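Local coordinates for protein Lys-gingipain W83 (Porphyromonas gingivalis, PDB 3KM5) that cleaves proteins after lysine as a secreted cysteine protease and probable virulence factor, and carries the K2 cleaved adhesin domain, a kind of domain that is haemolytic in vitro, at residues F9-S12 with P18-W21; L44-H47 with N51-S54. All blocks are in the same frame, centred on the assembly; numbering follows the deposited sequence.

Both contacts belong to the beta jelly roll of the K2 adhesin domain, with centres about 12 Å apart. They come in series along the chain. Interaction 1 closes the loop between strands 5-7 and 22-25. Interaction 2 follows, between the loop after strand 34-37 and the start of strand 51-56. One calcium ion joins them, because Glu10 of interaction 1 and Asn51 of interaction 2 both bind it, as does water 2. Asn51 ND2 also probably hydrogen-bonds to Phe9 O at 2.9 Å. Phe9 CZ packs on Val53 CG1 at 3.5 Å. Two loops distant in sequence are thus tied together through one metal site and strand 51-56.

Interaction 1: F9-S12 with P18-W21. With CA (calcium ion), chain D; SO4 (sulfate ion), chain E.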
loop_
_atom_site.group_PDB
_atom_site.type_symbol
_atom_site.label_atom_id
_atom_site.label_comp_id
_atom_site.label_asym_id
_atom_site.label_seq_id
_atom_site.Cartn_x
_atom_site.Cartn_y
_atom_site.Cartn_z
ATOM N N PHE A 9 1.246 7.670 -8.036
ATOM C CA PHE A 9 2.485 7.915 -7.299
ATOM C C PHE A 9 3.629 8.469 -8.121
ATOM O O PHE A 9 4.701 8.675 -7.600
ATOM C CB PHE A 9 2.929 6.689 -6.488
ATOM C CG PHE A 9 1.874 6.245 -5.512
ATOM C CD1 PHE A 9 1.558 7.056 -4.430
ATOM C CD2 PHE A 9 1.102 5.121 -5.764
ATOM C CE1 PHE A 9 0.517 6.732 -3.564
ATOM C CE2 PHE A 9 0.062 4.792 -4.883
ATOM C CZ PHE A 9 -0.224 5.587 -3.801
ATOM N N GLU A 10 3.367 8.806 -9.385
ATOM C CA GLU A 10 4.427 9.290 -10.249
ATOM C C GLU A 10 4.882 10.691 -9.848
ATOM O O GLU A 10 6.070 11.010 -10.036
ATOM C CB GLU A 10 4.007 9.227 -11.715
ATOM C CG GLU A 10 3.640 7.818 -12.152
ATOM C CD GLU A 10 4.730 6.811 -11.914
ATOM O OE1 GLU A 10 5.887 7.018 -12.361
ATOM O OE2 GLU A 10 4.438 5.741 -11.295
ATOM N N SER A 11 3.977 11.480 -9.257
ATOM C CA SER A 11 4.331 12.805 -8.712
ATOM C C SER A 11 4.962 12.797 -7.310
ATOM O O SER A 11 5.309 13.866 -6.776
ATOM C CB SER A 11 3.121 13.729 -8.704
ATOM O OG SER A 11 2.271 13.420 -7.612
ATOM N N SER A 12 5.108 11.616 -6.712
ATOM C CA SER A 12 5.769 11.497 -5.418
ATOM C C SER A 12 7.235 11.130 -5.620
ATOM O O SER A 12 7.672 10.842 -6.736
ATOM C CB SER A 12 5.100 10.403 -4.580
ATOM O OG SER A 12 3.799 10.824 -4.213
ATOM N N PRO A 18 3.759 9.744 0.241
ATOM C CA PRO A 18 3.206 10.216 -1.000
ATOM C C PRO A 18 2.628 11.618 -0.907
ATOM O O PRO A 18 2.015 11.999 0.087
ATOM C CB PRO A 18 2.073 9.225 -1.296
ATOM C CG PRO A 18 2.289 8.135 -0.434
ATOM C CD PRO A 18 2.995 8.603 0.773
ATOM N N ALA A 19 2.813 12.356 -1.983
ATOM C CA ALA A 19 2.265 13.678 -2.127
ATOM C C ALA A 19 0.729 13.560 -2.078
ATOM O O ALA A 19 0.156 12.670 -2.682
ATOM C CB ALA A 19 2.744 14.247 -3.474
ATOM N N GLU A 20 0.072 14.425 -1.333
ATOM C CA GLU A 20 -1.406 14.441 -1.247
ATOM C C GLU A 20 -2.047 13.293 -0.468
ATOM O O GLU A 20 -3.266 13.152 -0.516
ATOM C CB GLU A 20 -2.077 14.457 -2.628
ATOM C CG GLU A 20 -1.708 15.605 -3.542
ATOM C CD GLU A 20 -2.718 15.743 -4.682
ATOM O OE1 GLU A 20 -3.578 16.642 -4.609
ATOM O OE2 GLU A 20 -2.689 14.916 -5.618
ATOM N N TRP A 21 -1.255 12.532 0.264
ATOM C CA TRP A 21 -1.777 11.532 1.203
ATOM C C TRP A 21 -1.233 11.886 2.562
ATOM O O TRP A 21 -0.209 12.578 2.672
ATOM C CB TRP A 21 -1.331 10.103 0.828
ATOM C CG TRP A 21 -1.911 9.622 -0.469
ATOM C CD1 TRP A 21 -1.642 10.110 -1.719
ATOM C CD2 TRP A 21 -2.943 8.629 -0.653
ATOM N NE1 TRP A 21 -2.401 9.457 -2.655
ATOM C CE2 TRP A 21 -3.193 8.535 -2.033
ATOM C CE3 TRP A 21 -3.633 7.785 0.217
ATOM C CZ2 TRP A 21 -4.124 7.667 -2.559
ATOM C CZ3 TRP A 21 -4.562 6.893 -0.307
ATOM C CH2 TRP A 21 -4.808 6.838 -1.688
HETATM CA CA CA D . 2.925 4.088 -10.530
HETATM S S SO4 E . 0.139 11.457 -9.186
HETATM O O1 SO4 E . 0.506 12.220 -10.389
HETATM O O2 SO4 E . -0.653 12.302 -8.263
HETATM O O3 SO4 E . 1.359 11.020 -8.553
HETATM O O4 SO4 E . -0.759 10.348 -9.502
HETATM O O HOH W 1 0.010 14.851 -7.763
HETATM O O HOH W 2 1.207 4.290 -12.139
#
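The type I turn Phe9-Ser12 and the type II turn Pro18-Trp21 meet within one loop, and Ser12 and Ala19 make the polar link between them. Ala19 N donates to Ser12 OG at 2.9 Å, with an N-H...O angle of 157°. The Ser12 hydroxyl reaches this N-H because its chi1 of -68° sets OG beside its own backbone N, anti to the carbonyl carbon. The same oxygen lies against Pro18 CA at 3.3 Å. Ser12 N is itself bonded back to Phe9 O, which closes the first turn. In the second turn Glu20 takes a positive phi, as the third position of a type II turn does.

The apolar half is built by rings. The Phe9 and Pro18 side chains run alongside one another, and Pro18 CB sits at the edge of the Phe9 ring, 3.7 Å from CE1. Phe9 CE1 also stands over one face of the Trp21 indole, offset toward its rim. The two ring planes are oblique, at 40°. These three buried rings touch both sheets of the jelly roll, consistent with a place in the core between them. Phe9 and Trp21 both touch Ile174 of strand 168-177, and Pro18 and Trp21 both touch Leu69 of strand 66-70. Trp21 NE1 is held by Glu7. Ala19 O lies in the indole plane at its edge, 3.3 Å from CD1 of Trp21.

At the exposed Ser11, N donates to a sulfate oxygen, O3, at 2.7 Å. The sulfate is probably from the crystallisation liquor. Water 1 joins Ser11 OG to it. Glu10 binds the calcium ion through OE2 at 2.4 Å.

Interaction 2: L44-H47 with N51-S54; sequences LTAH and NVVS. With CA (calcium ion), chain D.
His47 touches Val52 through its backbone N, 4.3 Å from CG1, while its imidazole ring leads away from segment 51-54. That ring stacks on Tyr83 and also meets Trp142, with planes at about 55°. ND1 is hydrogen-bonded to Asp173. The Asn51 side chain leaves the backbone away from segment 44-47. Its ND2 probably donates to the backbone O of Phe9, and the side chain touches Cys35 and Ser37 on strand 34-37.

The contact itself is apolar, and Val52 carries most of it. Its two methyls take different partners. CG1 presses on Ala46, 3.5 Å from CA and 3.6 Å from CB. CG2 stands 4.1 Å from both Leu44 CD1 and Leu44 CD2, so it meets the forked end of the leucine. A chi1 of -55° places CG1 anti to the carbonyl carbon of Val52 and leaves CG2 between that carbon and the backbone N, which brings CG1 onto Ala46 and CG2 onto Leu44. The leucine and valine side chains run antiparallel where they pass. Leu44 also rests on Leu36 and Leu170, and Val52 on Trp142.

Ala46 CB lies 3.7 Å from Asn51 O. This carbonyl oxygen binds the calcium ion at 2.4 Å, so the alanine methyl packs right beside a metal ligand. Thr8, Glu10, Gly48, Asp172 and water 2 complete the coordination. Nearby, Thr45 OG1 is hydrogen-bonded to Lys137 at an experimentally established cleavage site. The loop thus doubles back over the start of strand 51-56, beside a calcium site that joins two loops to this strand of the adhesin domain's beta jelly roll.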
loop_
_atom_site.group_PDB
_atom_site.type_symbol
_atom_site.label_atom_id
_atom_site.label_comp_id
_atom_site.label_asym_id
_atom_site.label_seq_id
_atom_site.Cartn_x
_atom_site.Cartn_y
_atom_site.Cartn_z
ATOM N N LEU A 44 12.616 -3.573 -7.727
ATOM C CA LEU A 44 11.250 -3.093 -7.865
ATOM C C LEU A 44 10.849 -2.816 -9.323
ATOM O O LEU A 44 11.599 -2.157 -10.056
ATOM C CB LEU A 44 11.132 -1.814 -7.059
ATOM C CG LEU A 44 9.776 -1.101 -7.104
ATOM C CD1 LEU A 44 8.687 -1.940 -6.408
ATOM C CD2 LEU A 44 9.900 0.294 -6.517
ATOM N N THR A 45 9.649 -3.266 -9.696
ATOM C CA THR A 45 8.959 -2.825 -10.897
ATOM C C THR A 45 7.559 -2.353 -10.500
ATOM O O THR A 45 6.820 -3.072 -9.845
ATOM C CB THR A 45 8.847 -3.957 -11.935
ATOM O OG1 THR A 45 10.163 -4.467 -12.191
ATOM C CG2 THR A 45 8.267 -3.451 -13.262
ATOM N N ALA A 46 7.207 -1.142 -10.906
ATOM C CA ALA A 46 5.873 -0.586 -10.630
ATOM C C ALA A 46 4.830 -1.194 -11.527
ATOM O O ALA A 46 5.153 -1.720 -12.603
ATOM C CB ALA A 46 5.890 0.922 -10.825
ATOM N N HIS A 47 3.567 -1.063 -11.122
ATOM C CA HIS A 47 2.471 -1.513 -11.975
ATOM C C HIS A 47 2.365 -0.582 -13.185
ATOM O O HIS A 47 2.172 -1.018 -14.323
ATOM C CB HIS A 47 1.141 -1.480 -11.244
ATOM C CG HIS A 47 0.001 -1.948 -12.075
ATOM N ND1 HIS A 47 -0.997 -1.118 -12.525
ATOM C CD2 HIS A 47 -0.285 -3.183 -12.554
ATOM C CE1 HIS A 47 -1.836 -1.807 -13.277
ATOM N NE2 HIS A 47 -1.445 -3.070 -13.283
ATOM N N ASN A 51 6.878 4.501 -10.146
ATOM C CA ASN A 51 6.628 4.637 -8.704
ATOM C C ASN A 51 5.465 3.817 -8.140
ATOM O O ASN A 51 4.437 3.629 -8.766
ATOM C CB ASN A 51 6.372 6.108 -8.372
ATOM C CG ASN A 51 7.640 6.988 -8.511
ATOM O OD1 ASN A 51 8.682 6.508 -8.918
ATOM N ND2 ASN A 51 7.539 8.236 -8.152
ATOM N N VAL A 52 5.661 3.370 -6.920
ATOM C CA VAL A 52 4.578 2.735 -6.124
ATOM C C VAL A 52 4.557 3.347 -4.734
ATOM O O VAL A 52 5.405 4.157 -4.408
ATOM C CB VAL A 52 4.832 1.210 -5.994
ATOM C CG1 VAL A 52 4.985 0.584 -7.408
ATOM C CG2 VAL A 52 6.066 0.976 -5.121
ATOM N N VAL A 53 3.609 2.928 -3.893
ATOM C CA VAL A 53 3.721 3.162 -2.445
ATOM C C VAL A 53 3.910 1.787 -1.751
ATOM O O VAL A 53 3.420 0.763 -2.261
ATOM C CB VAL A 53 2.521 3.963 -1.907
ATOM C CG1 VAL A 53 1.245 3.096 -1.840
ATOM C CG2 VAL A 53 2.842 4.659 -0.563
ATOM N N SER A 54 4.593 1.768 -0.605
ATOM C CA SER A 54 5.046 0.501 0.003
ATOM C C SER A 54 4.911 0.587 1.502
ATOM O O SER A 54 5.033 1.656 2.087
ATOM C CB SER A 54 6.528 0.275 -0.328
ATOM O OG SER A 54 7.348 1.233 0.339
HETATM CA CA CA D . 2.925 4.088 -10.530
HETATM O O HOH W 2 1.207 4.290 -12.139
#